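Local coordinates for protein export chaperone SatS (Mycobacterium tuberculosis H37Rv, PDB 6DNM) that acts as a chaperone for the SecA2 protein export pathway, here represented by its C-terminal domain, at residues D11-V16 and D78-A83; F30-C35 and G48-F53; I42-N47 and H67-S72. All coordinates share one frame; numbering follows the deposited sequence.

Contact 1: D11-V16 and D78-A83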
ATOM      1  N   ASP A  11       4.157   5.037 -22.131  1.00 23.74           N
ATOM      2  CA  ASP A  11       3.857   3.995 -21.162  1.00 20.44           C
ATOM      3  C   ASP A  11       5.025   3.858 -20.199  1.00 18.37           C
ATOM      4  O   ASP A  11       5.471   2.744 -19.908  1.00 18.33           O
ATOM      5  CB  ASP A  11       3.621   2.679 -21.907  1.00 21.17           C
ATOM      6  CG  ASP A  11       2.440   2.755 -22.859  1.00 21.52           C
ATOM      7  OD1 ASP A  11       1.321   3.025 -22.380  1.00 21.34           O
ATOM      8  OD2 ASP A  11       2.631   2.574 -24.083  1.00 21.09           O
ATOM      9  N   PHE A  12       5.509   4.987 -19.683  1.00 16.54           N
ATOM     10  CA  PHE A  12       6.747   4.987 -18.909  1.00 15.85           C
ATOM     11  C   PHE A  12       6.698   4.006 -17.738  1.00 15.06           C
ATOM     12  O   PHE A  12       7.586   3.158 -17.586  1.00 14.56           O
ATOM     13  CB  PHE A  12       7.058   6.391 -18.393  1.00 15.68           C
ATOM     14  CG  PHE A  12       8.271   6.441 -17.501  1.00 14.07           C
ATOM     15  CD1 PHE A  12       9.540   6.544 -18.049  1.00 14.97           C
ATOM     16  CD2 PHE A  12       8.148   6.350 -16.116  1.00 14.18           C
ATOM     17  CE1 PHE A  12      10.663   6.581 -17.237  1.00 15.16           C
ATOM     18  CE2 PHE A  12       9.263   6.386 -15.302  1.00 14.43           C
ATOM     19  CZ  PHE A  12      10.527   6.502 -15.863  1.00 14.88           C
ATOM     20  N   TRP A  13       5.704   4.147 -16.857  1.00 14.26           N
ATOM     21  CA  TRP A  13       5.702   3.341 -15.637  1.00 15.03           C
ATOM     22  C   TRP A  13       5.496   1.863 -15.948  1.00 14.78           C
ATOM     23  O   TRP A  13       6.112   0.994 -15.309  1.00 15.57           O
ATOM     24  CB  TRP A  13       4.668   3.881 -14.642  1.00 15.56           C
ATOM     25  CG  TRP A  13       5.093   5.216 -14.093  1.00 15.30           C
ATOM     26  CD1 TRP A  13       4.562   6.438 -14.399  1.00 16.11           C
ATOM     27  CD2 TRP A  13       6.178   5.466 -13.184  1.00 14.78           C
ATOM     28  NE1 TRP A  13       5.236   7.430 -13.723  1.00 16.34           N
ATOM     29  CE2 TRP A  13       6.233   6.861 -12.974  1.00 15.15           C
ATOM     30  CE3 TRP A  13       7.100   4.648 -12.523  1.00 15.22           C
ATOM     31  CZ2 TRP A  13       7.170   7.455 -12.129  1.00 15.98           C
ATOM     32  CZ3 TRP A  13       8.028   5.239 -11.676  1.00 15.97           C
ATOM     33  CH2 TRP A  13       8.053   6.631 -11.485  1.00 15.56           C
ATOM     34  N   LEU A  14       4.671   1.561 -16.954  1.00 15.76           N
ATOM     35  CA  LEU A  14       4.526   0.180 -17.404  1.00 17.04           C
ATOM     36  C   LEU A  14       5.855  -0.383 -17.896  1.00 16.82           C
ATOM     37  O   LEU A  14       6.235  -1.504 -17.541  1.00 17.82           O
ATOM     38  CB  LEU A  14       3.462   0.107 -18.499  1.00 18.89           C
ATOM     39  CG  LEU A  14       3.018  -1.277 -18.956  1.00 21.70           C
ATOM     40  CD1 LEU A  14       2.458  -2.083 -17.802  1.00 22.97           C
ATOM     41  CD2 LEU A  14       1.988  -1.132 -20.049  1.00 22.38           C
ATOM     42  N   GLN A  15       6.595   0.398 -18.681  1.00 15.88           N
ATOM     43  CA  GLN A  15       7.855  -0.096 -19.228  1.00 17.10           C
ATOM     44  C   GLN A  15       8.900  -0.307 -18.139  1.00 17.04           C
ATOM     45  O   GLN A  15       9.712  -1.233 -18.225  1.00 18.20           O
ATOM     46  CB  GLN A  15       8.376   0.882 -20.275  1.00 17.42           C
ATOM     47  CG  GLN A  15       7.578   0.889 -21.563  1.00 20.49           C
ATOM     48  CD  GLN A  15       8.307   1.614 -22.674  1.00 22.82           C
ATOM     49  OE1 GLN A  15       7.928   2.716 -23.060  1.00 26.05           O
ATOM     50  NE2 GLN A  15       9.370   1.004 -23.182  1.00 23.22           N
ATOM     51  N   VAL A  16       8.925   0.554 -17.116  1.00 15.42           N
ATOM     52  CA  VAL A  16       9.895   0.355 -16.039  1.00 14.83           C
ATOM     53  C   VAL A  16       9.479  -0.732 -15.057  1.00 14.39           C
ATOM     54  O   VAL A  16      10.303  -1.166 -14.241  1.00 15.08           O
ATOM     55  CB  VAL A  16      10.320   1.681 -15.380  1.00 16.24           C
ATOM     56  CG1 VAL A  16      10.904   2.624 -16.419  1.00 16.50           C
ATOM     57  CG2 VAL A  16       9.165   2.328 -14.659  1.00 18.33           C
ATOM     58  N   ASP A  78      17.486   2.849 -13.083  1.00 17.39           N
ATOM     59  CA  ASP A  78      18.239   3.945 -13.686  1.00 20.76           C
ATOM     60  C   ASP A  78      17.386   4.779 -14.625  1.00 18.74           C
ATOM     61  O   ASP A  78      17.613   5.954 -14.735  1.00 18.51           O
ATOM     62  CB  ASP A  78      19.507   3.463 -14.383  1.00 26.68           C
ATOM     63  CG  ASP A  78      20.547   4.579 -14.552  1.00 34.38           C
ATOM     64  OD1 ASP A  78      21.147   4.998 -13.536  1.00 37.81           O
ATOM     65  OD2 ASP A  78      20.767   5.026 -15.682  1.00 37.06           O
ATOM     66  N   ASP A  79      16.406   4.166 -15.279  1.00 19.29           N
ATOM     67  CA  ASP A  79      15.481   4.924 -16.119  1.00 18.98           C
ATOM     68  C   ASP A  79      14.678   5.920 -15.291  1.00 16.55           C
ATOM     69  O   ASP A  79      14.410   7.040 -15.739  1.00 15.76           O
ATOM     70  CB  ASP A  79      14.533   3.973 -16.856  1.00 22.84           C
ATOM     71  CG  ASP A  79      15.171   3.324 -18.072  1.00 29.35           C
ATOM     72  OD1 ASP A  79      16.319   3.674 -18.425  1.00 32.33           O
ATOM     73  OD2 ASP A  79      14.513   2.460 -18.687  1.00 30.99           O
ATOM     74  N   ILE A  80      14.271   5.522 -14.085  1.00 14.92           N
ATOM     75  CA  ILE A  80      13.541   6.433 -13.208  1.00 14.16           C
ATOM     76  C   ILE A  80      14.433   7.584 -12.769  1.00 14.81           C
ATOM     77  O   ILE A  80      14.044   8.756 -12.848  1.00 15.71           O
ATOM     78  CB  ILE A  80      12.955   5.676 -12.004  1.00 14.92           C
ATOM     79  CG1 ILE A  80      11.949   4.620 -12.482  1.00 15.50           C
ATOM     80  CG2 ILE A  80      12.331   6.665 -11.013  1.00 16.33           C
ATOM     81  CD1 ILE A  80      11.568   3.606 -11.429  1.00 16.48           C
ATOM     82  N   ARG A  81      15.638   7.264 -12.292  1.00 15.00           N
ATOM     83  CA  ARG A  81      16.543   8.299 -11.804  1.00 15.33           C
ATOM     84  C   ARG A  81      16.913   9.269 -12.915  1.00 16.24           C
ATOM     85  O   ARG A  81      16.931  10.489 -12.703  1.00 16.37           O
ATOM     86  CB  ARG A  81      17.793   7.649 -11.203  1.00 17.32           C
ATOM     87  CG  ARG A  81      18.821   8.652 -10.696  1.00 19.94           C
ATOM     88  CD  ARG A  81      19.921   7.973  -9.900  1.00 24.89           C
ATOM     89  NE  ARG A  81      20.681   7.031 -10.715  1.00 29.71           N
ATOM     90  CZ  ARG A  81      21.829   7.324 -11.316  1.00 33.91           C
ATOM     91  NH1 ARG A  81      22.349   8.539 -11.202  1.00 35.64           N
ATOM     92  NH2 ARG A  81      22.455   6.404 -12.037  1.00 35.00           N
ATOM     93  N   THR A  82      17.193   8.744 -14.114  1.00 16.37           N
ATOM     94  CA  THR A  82      17.541   9.592 -15.252  1.00 17.69           C
ATOM     95  C   THR A  82      16.366  10.468 -15.675  1.00 16.26           C
ATOM     96  O   THR A  82      16.555  11.629 -16.051  1.00 16.29           O
ATOM     97  CB  THR A  82      18.012   8.721 -16.424  1.00 20.50           C
ATOM     98  OG1 THR A  82      19.126   7.919 -16.011  1.00 25.13           O
ATOM     99  CG2 THR A  82      18.441   9.583 -17.586  1.00 23.19           C
ATOM    100  N   ALA A  83      15.145   9.937 -15.623  1.00 15.50           N
ATOM    101  CA  ALA A  83      13.985  10.776 -15.907  1.00 15.01           C
ATOM    102  C   ALA A  83      13.855  11.888 -14.875  1.00 14.76           C
ATOM    103  O   ALA A  83      13.524  13.030 -15.219  1.00 16.27           O
ATOM    104  CB  ALA A  83      12.714   9.928 -15.963  1.00 14.89           C
TER
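Phe12 and Ile80 meet where two helices lie side by side, and the phenyl ring reaches the second helix edge first. Phe12 CZ stops 4.1 Å from Ile80 CG1. The same Phe12 CZ is 3.9 Å from Asp79 O, which lies close to the ring plane, so the aromatic rim is turned to a backbone oxygen already taken by Ala83 N within helix 77-86. The ring gets there because CG is anti to the backbone N (chi1 176°), which carries it out toward residues 78-83. Ala83 CB comes up obliquely near the same corner, 4.1 Å from Phe12 CZ. Helix 12-16, a short element near the start of the chain, runs against residues 78-83 of helix 77-86 at 147° between their N-to-C directions, with the axes 10.8 Å apart; side chains of 12-16 bridge the gap, touching side chains and backbone of 78-83, and no hydrogen bond crosses it. Trp13 starts out pointing away from the partner helix, but its six-membered ring swings back and puts CZ3 3.9 Å from Ile80 CD1, the two side chains crossing at roughly a right angle. Phe12 CD2 sits over the centre of one indole face, and Trp13 NE1 is taken up by Ala90 O. Val16 splits its branches: CG1 packs 3.9 Å from Asp79 CB, while CG2 turns to Ile80 CG1. Asp79 OD2 accepts from Val5 N.

Contact 2: F30-C35 and G48-F53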
ATOM      1  N   PHE A  30      -0.012   9.771   1.108  1.00 12.69           N
ATOM      2  CA  PHE A  30       1.383   9.474   0.823  1.00 12.67           C
ATOM      3  C   PHE A  30       1.543   8.881  -0.567  1.00 13.60           C
ATOM      4  O   PHE A  30       0.631   8.237  -1.098  1.00 13.09           O
ATOM      5  CB  PHE A  30       1.946   8.445   1.799  1.00 14.51           C
ATOM      6  CG  PHE A  30       2.048   8.935   3.203  1.00 14.53           C
ATOM      7  CD1 PHE A  30       2.811  10.051   3.511  1.00 15.53           C
ATOM      8  CD2 PHE A  30       1.402   8.265   4.227  1.00 16.22           C
ATOM      9  CE1 PHE A  30       2.904  10.506   4.827  1.00 15.58           C
ATOM     10  CE2 PHE A  30       1.491   8.714   5.533  1.00 18.08           C
ATOM     11  CZ  PHE A  30       2.243   9.833   5.835  1.00 17.23           C
ATOM     12  N   TYR A  31       2.740   9.073  -1.125  1.00 13.50           N
ATOM     13  CA  TYR A  31       3.149   8.501  -2.400  1.00 12.84           C
ATOM     14  C   TYR A  31       4.422   7.694  -2.198  1.00 12.24           C
ATOM     15  O   TYR A  31       5.292   8.074  -1.407  1.00 13.49           O
ATOM     16  CB  TYR A  31       3.392   9.605  -3.446  1.00 13.61           C
ATOM     17  CG  TYR A  31       2.109  10.343  -3.715  1.00 13.87           C
ATOM     18  CD1 TYR A  31       1.218   9.893  -4.686  1.00 14.85           C
ATOM     19  CD2 TYR A  31       1.741  11.449  -2.939  1.00 14.69           C
ATOM     20  CE1 TYR A  31       0.020  10.542  -4.909  1.00 14.83           C
ATOM     21  CE2 TYR A  31       0.534  12.096  -3.143  1.00 15.14           C
ATOM     22  CZ  TYR A  31      -0.315  11.644  -4.136  1.00 15.61           C
ATOM     23  OH  TYR A  31      -1.513  12.279  -4.335  1.00 17.44           O
ATOM     24  N   THR A  32       4.527   6.578  -2.910  1.00 11.99           N
ATOM     25  CA  THR A  32       5.743   5.771  -2.929  1.00 12.42           C
ATOM     26  C   THR A  32       5.721   4.931  -4.199  1.00 11.33           C
ATOM     27  O   THR A  32       4.839   5.099  -5.052  1.00 12.23           O
ATOM     28  CB  THR A  32       5.910   4.951  -1.636  1.00 12.43           C
ATOM     29  OG1 THR A  32       7.213   4.347  -1.613  1.00 14.26           O
ATOM     30  CG2 THR A  32       4.853   3.854  -1.510  1.00 13.00           C
ATOM     31  N   LEU A  33       6.706   4.039  -4.341  1.00 11.46           N
ATOM     32  CA  LEU A  33       6.785   3.122  -5.471  1.00 11.60           C
ATOM     33  C   LEU A  33       6.726   1.685  -4.974  1.00 12.85           C
ATOM     34  O   LEU A  33       7.226   1.364  -3.889  1.00 13.27           O
ATOM     35  CB  LEU A  33       8.099   3.283  -6.257  1.00 12.66           C
ATOM     36  CG  LEU A  33       8.428   4.680  -6.793  1.00 12.55           C
ATOM     37  CD1 LEU A  33       9.771   4.674  -7.509  1.00 13.00           C
ATOM     38  CD2 LEU A  33       7.334   5.185  -7.730  1.00 13.01           C
ATOM     39  N   ARG A  34       6.128   0.815  -5.791  1.00 13.29           N
ATOM     40  CA  ARG A  34       6.047  -0.602  -5.473  1.00 14.92           C
ATOM     41  C   ARG A  34       6.139  -1.414  -6.753  1.00 15.08           C
ATOM     42  O   ARG A  34       5.577  -1.033  -7.783  1.00 15.85           O
ATOM     43  CB  ARG A  34       4.718  -0.922  -4.788  1.00 15.79           C
ATOM     44  CG  ARG A  34       4.582  -2.391  -4.348  1.00 18.02           C
ATOM     45  CD  ARG A  34       3.588  -3.163  -5.226  1.00 21.72           C
ATOM     46  NE  ARG A  34       2.342  -2.418  -5.299  1.00 24.10           N
ATOM     47  CZ  ARG A  34       1.365  -2.574  -6.186  1.00 26.80           C
ATOM     48  NH1 ARG A  34       0.299  -1.813  -6.126  1.00 25.02           N
ATOM     49  NH2 ARG A  34       1.427  -3.485  -7.132  1.00 31.20           N
ATOM     50  N   CYS A  35       6.847  -2.539  -6.678  1.00 14.36           N
ATOM     51  CA  CYS A  35       6.904  -3.489  -7.780  1.00 15.57           C
ATOM     52  C   CYS A  35       6.813  -4.897  -7.214  1.00 15.07           C
ATOM     53  O   CYS A  35       6.764  -5.100  -5.998  1.00 15.34           O
ATOM     54  CB  CYS A  35       8.191  -3.334  -8.593  1.00 16.30           C
ATOM     55  SG  CYS A  35       9.667  -3.817  -7.698  1.00 19.03           S
ATOM     56  N   GLY A  48      12.810  -3.249   5.498  1.00 20.49           N
ATOM     57  CA  GLY A  48      11.418  -3.545   5.793  1.00 19.34           C
ATOM     58  C   GLY A  48      10.518  -2.361   6.075  1.00 19.75           C
ATOM     59  O   GLY A  48       9.378  -2.567   6.514  1.00 19.82           O
ATOM     60  N   ARG A  49      10.981  -1.132   5.845  1.00 17.97           N
ATOM     61  CA  ARG A  49      10.154   0.057   6.019  1.00 18.38           C
ATOM     62  C   ARG A  49      10.073   0.822   4.705  1.00 16.70           C
ATOM     63  O   ARG A  49      11.074   0.976   3.996  1.00 16.50           O
ATOM     64  CB  ARG A  49      10.686   0.972   7.132  1.00 20.63           C
ATOM     65  CG  ARG A  49      10.735   0.337   8.528  1.00 24.30           C
ATOM     66  CD  ARG A  49      10.347   1.334   9.631  1.00 29.61           C
ATOM     67  NE  ARG A  49      11.254   2.475   9.716  1.00 35.24           N
ATOM     68  CZ  ARG A  49      10.880   3.695  10.089  1.00 36.60           C
ATOM     69  NH1 ARG A  49       9.617   3.938  10.405  1.00 35.65           N
ATOM     70  NH2 ARG A  49      11.770   4.676  10.138  1.00 38.49           N
ATOM     71  N   ILE A  50       8.875   1.303   4.401  1.00 16.03           N
ATOM     72  CA  ILE A  50       8.550   1.920   3.120  1.00 14.97           C
ATOM     73  C   ILE A  50       8.742   3.425   3.237  1.00 14.44           C
ATOM     74  O   ILE A  50       8.141   4.067   4.105  1.00 15.45           O
ATOM     75  CB  ILE A  50       7.093   1.605   2.745  1.00 15.28           C
ATOM     76  CG1 ILE A  50       6.881   0.091   2.641  1.00 16.81           C
ATOM     77  CG2 ILE A  50       6.675   2.358   1.480  1.00 15.01           C
ATOM     78  CD1 ILE A  50       5.434  -0.324   2.773  1.00 17.57           C
ATOM     79  N   SER A  51       9.547   3.997   2.342  1.00 13.87           N
ATOM     80  CA  SER A  51       9.704   5.448   2.289  1.00 14.42           C
ATOM     81  C   SER A  51       8.462   6.083   1.673  1.00 14.57           C
ATOM     82  O   SER A  51       8.089   5.759   0.540  1.00 15.31           O
ATOM     83  CB  SER A  51      10.927   5.807   1.448  1.00 14.79           C
ATOM     84  OG  SER A  51      12.127   5.445   2.107  1.00 16.55           O
ATOM     85  N   VAL A  52       7.830   7.003   2.408  1.00 13.58           N
ATOM     86  CA  VAL A  52       6.643   7.698   1.927  1.00 12.78           C
ATOM     87  C   VAL A  52       6.906   9.193   1.824  1.00 12.72           C
ATOM     88  O   VAL A  52       7.695   9.768   2.581  1.00 15.12           O
ATOM     89  CB  VAL A  52       5.396   7.414   2.788  1.00 13.60           C
ATOM     90  CG1 VAL A  52       5.016   5.948   2.664  1.00 13.93           C
ATOM     91  CG2 VAL A  52       5.622   7.815   4.246  1.00 14.04           C
ATOM     92  N   PHE A  53       6.189   9.825   0.890  1.00 12.70           N
ATOM     93  CA  PHE A  53       6.372  11.224   0.519  1.00 12.36           C
ATOM     94  C   PHE A  53       5.019  11.921   0.462  1.00 13.60           C
ATOM     95  O   PHE A  53       4.023  11.320   0.057  1.00 14.05           O
ATOM     96  CB  PHE A  53       7.102  11.321  -0.831  1.00 13.94           C
ATOM     97  CG  PHE A  53       8.455  10.685  -0.800  1.00 14.06           C
ATOM     98  CD1 PHE A  53       9.583  11.442  -0.505  1.00 15.27           C
ATOM     99  CD2 PHE A  53       8.600   9.314  -1.001  1.00 14.50           C
ATOM    100  CE1 PHE A  53      10.832  10.841  -0.425  1.00 15.55           C
ATOM    101  CE2 PHE A  53       9.844   8.711  -0.928  1.00 16.24           C
ATOM    102  CZ  PHE A  53      10.958   9.474  -0.646  1.00 15.89           C
TER
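An antiparallel bridge pairs Tyr31 of strand 29-37 with Phe53, just past the end of strand 49-52, joining strands that belong to different sheets. Tyr31 N donates to Phe53 O at 2.8 Å, and Phe53 N returns a bond to Tyr31 O at 3.0 Å, closing a hydrogen-bonded pair. A third bond comes from a side chain: Thr32 OG1 donates a hydrogen bond to Ser51 O at 2.7 Å, meeting the oxygen almost head-on with a C=O...donor angle of 164°. That hydroxyl is placed by a chi1 of -171°, which sets OG1 opposite the backbone N and lets it stand in where the strands no longer pair through their backbones. The two segments diverge, their N-to-C directions 126° apart, consistent with a single bridge; strand 29-37 pairs with 19-24 and 40-43 in the four-stranded mixed sheet, whereas 49-52 lies between 45-46 and 187-189 in the three-stranded one. Beyond the bridge, Phe30 lays a face against Val52. The methyl CG2 of Val52 makes a CH-pi contact 3.8 Å from the Phe30 ring centroid, close to the normal and shifted a little toward the rim. Ile50 CG2 comes across the Thr32 side chain at about a right angle, 3.8 Å from Thr32 CG2. The Phe53 ring turns an edge to Tyr31 O, with its CD2 3.6 Å away, and meets the Tyr62 ring with the planes inclined.

Contact 3: I42-N47 and H67-S72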
ATOM      1  N   ILE A  42       8.213  -5.468  -3.587  1.00 14.73           N
ATOM      2  CA  ILE A  42       9.333  -4.645  -3.141  1.00 15.76           C
ATOM      3  C   ILE A  42       8.901  -3.188  -3.238  1.00 14.49           C
ATOM      4  O   ILE A  42       8.425  -2.746  -4.291  1.00 14.71           O
ATOM      5  CB  ILE A  42      10.629  -4.877  -3.948  1.00 17.18           C
ATOM      6  CG1 ILE A  42      10.940  -6.371  -4.106  1.00 19.88           C
ATOM      7  CG2 ILE A  42      11.791  -4.180  -3.263  1.00 18.19           C
ATOM      8  CD1 ILE A  42      12.259  -6.647  -4.808  1.00 23.35           C
ATOM      9  N   PHE A  43       9.053  -2.448  -2.145  1.00 14.72           N
ATOM     10  CA  PHE A  43       8.706  -1.035  -2.118  1.00 13.18           C
ATOM     11  C   PHE A  43       9.971  -0.189  -2.159  1.00 13.48           C
ATOM     12  O   PHE A  43      11.076  -0.656  -1.878  1.00 14.83           O
ATOM     13  CB  PHE A  43       7.941  -0.679  -0.838  1.00 13.43           C
ATOM     14  CG  PHE A  43       6.545  -1.237  -0.769  1.00 13.59           C
ATOM     15  CD1 PHE A  43       5.451  -0.448  -1.088  1.00 14.54           C
ATOM     16  CD2 PHE A  43       6.319  -2.530  -0.318  1.00 13.81           C
ATOM     17  CE1 PHE A  43       4.170  -0.947  -0.993  1.00 14.63           C
ATOM     18  CE2 PHE A  43       5.028  -3.032  -0.219  1.00 15.18           C
ATOM     19  CZ  PHE A  43       3.956  -2.238  -0.557  1.00 15.62           C
ATOM     20  N   LEU A  44       9.795   1.075  -2.516  1.00 13.12           N
ATOM     21  CA  LEU A  44      10.833   2.069  -2.313  1.00 12.87           C
ATOM     22  C   LEU A  44      11.055   2.198  -0.813  1.00 13.73           C
ATOM     23  O   LEU A  44      10.224   2.762  -0.098  1.00 15.47           O
ATOM     24  CB  LEU A  44      10.382   3.391  -2.926  1.00 13.88           C
ATOM     25  CG  LEU A  44      11.363   4.550  -2.835  1.00 13.76           C
ATOM     26  CD1 LEU A  44      12.609   4.248  -3.689  1.00 16.61           C
ATOM     27  CD2 LEU A  44      10.686   5.853  -3.278  1.00 15.16           C
ATOM     28  N   GLY A  45      12.150   1.641  -0.322  1.00 14.23           N
ATOM     29  CA  GLY A  45      12.373   1.572   1.108  1.00 15.01           C
ATOM     30  C   GLY A  45      13.606   0.751   1.394  1.00 16.53           C
ATOM     31  O   GLY A  45      14.316   0.314   0.485  1.00 16.96           O
ATOM     32  N   ARG A  46      13.847   0.546   2.687  1.00 16.95           N
ATOM     33  CA  ARG A  46      14.981  -0.250   3.128  1.00 19.62           C
ATOM     34  C   ARG A  46      14.648  -0.850   4.482  1.00 20.21           C
ATOM     35  O   ARG A  46      13.868  -0.280   5.248  1.00 20.29           O
ATOM     36  CB  ARG A  46      16.256   0.600   3.249  1.00 23.33           C
ATOM     37  CG  ARG A  46      16.094   1.788   4.196  1.00 28.50           C
ATOM     38  CD  ARG A  46      17.079   2.917   3.895  1.00 33.19           C
ATOM     39  NE  ARG A  46      17.082   3.932   4.947  1.00 36.16           N
ATOM     40  CZ  ARG A  46      16.390   5.067   4.902  1.00 38.02           C
ATOM     41  NH1 ARG A  46      16.459   5.929   5.908  1.00 38.94           N
ATOM     42  NH2 ARG A  46      15.630   5.345   3.852  1.00 38.21           N
ATOM     43  N   ASN A  47      15.236  -2.014   4.758  1.00 20.75           N
ATOM     44  CA  ASN A  47      15.103  -2.669   6.062  1.00 22.84           C
ATOM     45  C   ASN A  47      13.640  -2.864   6.464  1.00 22.33           C
ATOM     46  O   ASN A  47      13.257  -2.664   7.620  1.00 23.23           O
ATOM     47  CB  ASN A  47      15.900  -1.930   7.139  1.00 26.80           C
ATOM     48  CG  ASN A  47      17.357  -1.741   6.751  1.00 30.96           C
ATOM     49  OD1 ASN A  47      17.993  -2.663   6.249  1.00 32.88           O
ATOM     50  ND2 ASN A  47      17.888  -0.542   6.977  1.00 32.51           N
ATOM     51  N   HIS A  67      20.806   6.901  -4.419  1.00 34.02           N
ATOM     52  CA  HIS A  67      20.299   6.244  -3.229  1.00 34.08           C
ATOM     53  C   HIS A  67      20.644   4.768  -3.287  1.00 35.21           C
ATOM     54  O   HIS A  67      20.772   4.178  -4.365  1.00 36.47           O
ATOM     55  CB  HIS A  67      18.775   6.385  -3.104  1.00 33.74           C
ATOM     56  CG  HIS A  67      18.316   7.772  -2.784  1.00 33.05           C
ATOM     57  ND1 HIS A  67      18.659   8.421  -1.617  1.00 33.21           N
ATOM     58  CD2 HIS A  67      17.531   8.631  -3.475  1.00 33.71           C
ATOM     59  CE1 HIS A  67      18.111   9.623  -1.607  1.00 32.90           C
ATOM     60  NE2 HIS A  67      17.425   9.777  -2.724  1.00 34.62           N
ATOM     61  N   ASP A  68      20.802   4.181  -2.114  1.00 33.45           N
ATOM     62  CA  ASP A  68      20.887   2.738  -1.965  1.00 32.78           C
ATOM     63  C   ASP A  68      19.657   2.322  -1.171  1.00 29.10           C
ATOM     64  O   ASP A  68      19.581   2.536   0.043  1.00 30.82           O
ATOM     65  CB  ASP A  68      22.182   2.318  -1.279  1.00 37.28           C
ATOM     66  CG  ASP A  68      22.471   0.842  -1.454  1.00 42.54           C
ATOM     67  OD1 ASP A  68      22.425   0.102  -0.451  1.00 45.04           O
ATOM     68  OD2 ASP A  68      22.733   0.422  -2.601  1.00 44.82           O
ATOM     69  N   HIS A  69      18.678   1.769  -1.874  1.00 22.75           N
ATOM     70  CA  HIS A  69      17.457   1.263  -1.272  1.00 19.47           C
ATOM     71  C   HIS A  69      17.052   0.020  -2.048  1.00 18.03           C
ATOM     72  O   HIS A  69      17.752  -0.421  -2.963  1.00 18.39           O
ATOM     73  CB  HIS A  69      16.347   2.318  -1.288  1.00 18.19           C
ATOM     74  CG  HIS A  69      16.118   2.924  -2.638  1.00 17.00           C
ATOM     75  ND1 HIS A  69      15.750   2.174  -3.734  1.00 16.01           N
ATOM     76  CD2 HIS A  69      16.224   4.201  -3.074  1.00 16.78           C
ATOM     77  CE1 HIS A  69      15.638   2.964  -4.789  1.00 15.78           C
ATOM     78  NE2 HIS A  69      15.923   4.199  -4.415  1.00 16.30           N
ATOM     79  N   ASP A  70      15.887  -0.526  -1.709  1.00 15.39           N
ATOM     80  CA  ASP A  70      15.542  -1.852  -2.198  1.00 15.66           C
ATOM     81  C   ASP A  70      15.206  -1.898  -3.681  1.00 15.51           C
ATOM     82  O   ASP A  70      15.156  -2.997  -4.242  1.00 16.32           O
ATOM     83  CB  ASP A  70      14.425  -2.467  -1.358  1.00 17.42           C
ATOM     84  CG  ASP A  70      14.884  -2.831   0.039  1.00 19.23           C
ATOM     85  OD1 ASP A  70      16.112  -2.953   0.269  1.00 21.07           O
ATOM     86  OD2 ASP A  70      14.010  -3.035   0.903  1.00 19.65           O
ATOM     87  N   LEU A  71      14.981  -0.754  -4.330  1.00 13.87           N
ATOM     88  CA  LEU A  71      14.713  -0.737  -5.762  1.00 13.94           C
ATOM     89  C   LEU A  71      15.921  -0.344  -6.597  1.00 14.20           C
ATOM     90  O   LEU A  71      15.862  -0.458  -7.828  1.00 14.84           O
ATOM     91  CB  LEU A  71      13.583   0.249  -6.087  1.00 14.70           C
ATOM     92  CG  LEU A  71      12.257   0.043  -5.357  1.00 14.41           C
ATOM     93  CD1 LEU A  71      11.248   1.077  -5.826  1.00 15.85           C
ATOM     94  CD2 LEU A  71      11.693  -1.339  -5.579  1.00 15.67           C
ATOM     95  N   SER A  72      17.010   0.117  -5.978  1.00 14.48           N
ATOM     96  CA  SER A  72      18.015   0.853  -6.736  1.00 15.19           C
ATOM     97  C   SER A  72      18.895  -0.032  -7.614  1.00 15.85           C
ATOM     98  O   SER A  72      19.597   0.503  -8.475  1.00 17.74           O
ATOM     99  CB  SER A  72      18.880   1.698  -5.802  1.00 17.81           C
ATOM    100  OG  SER A  72      19.606   0.870  -4.917  1.00 19.68           O
TER
HETATM  101  O   HOH W   1      16.882  -3.340   2.804  1.00 22.91           O
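Leu44 CD1 stands over the centre of the His69 imidazole, 3.5 Å from the ring centroid and 14° off the normal, a CH-pi contact; Ser72 CB covers the opposite face nearer the rim, leaving the ring sandwiched. Leu71 packs alongside through both branches: Leu71 CD1 lies 3.8 Å from Leu44 CB, and Leu71 CD2 is 3.7 Å from Ile42 CG2, the Ile42 and Leu71 side chains lying alongside each other and pointing opposite ways. Ile42 CG2 also touches the CB of Asp70.

Among the hydrogen bonds, one joins the segments directly. Asp70 N donates to Gly45 O over 2.8 Å, with a C=O...donor angle of 176°. The donor belongs to a type I beta turn, His69 to Ser72, in the loop between helices 56-63 and 77-86, and this turn packs against the strands 40-43 and 45-46 on each side of Leu44. Within it, Leu71 N donates to His69 ND1 at 3.1 Å, in the ring plane, so the imidazole folds back over its own turn; a chi1 of 51°, with CG between the backbone N and carbonyl carbon, makes this possible. His69 NE2 bonds to Tyr77 OH, while His69 O accepts from both Ser72 N and Ser72 OG.

One carboxylate oxygen of Asp70, OD1, reaches the other segment through water. A single water molecule accepts from Asn47 N and donates to Asp70 OD1 at 2.7 Å, tying the turn to the residue following strand 45-46. Asp70 OD2 lies 3.4 Å from Gly45 O, two acceptors without a bond between them, and is instead hydrogen-bonded to Tyr133 OH. Arg46 directs its guanidinium away from the turn into a salt bridge with Glu190.

Contacts 2 and 3 lie 9 Å apart between centres. Contact 2 joins two sheets, and contact 3 lays the loop 67-72 on strands of the same two, with probable backbone bonds Cys35 O to Ile42 N and Leu44 O to Ser51 N passing between the contacts. Contact 2, nearest the middle of the chain, is buried and combines backbone pairing with a threonine hydroxyl bond and a CH-pi contact. Contact 3, partly buried, adds one direct backbone bond and a water bridge to its apolar packing. Contact 1, farther out yet also buried, joins two helices by mostly apolar van der Waals contact, with no hydrogen bond across; Trp13 CZ3 reaches Leu33 CD2 of contact 2 at 4.0 Å. Along the sequence, its loop encloses both others.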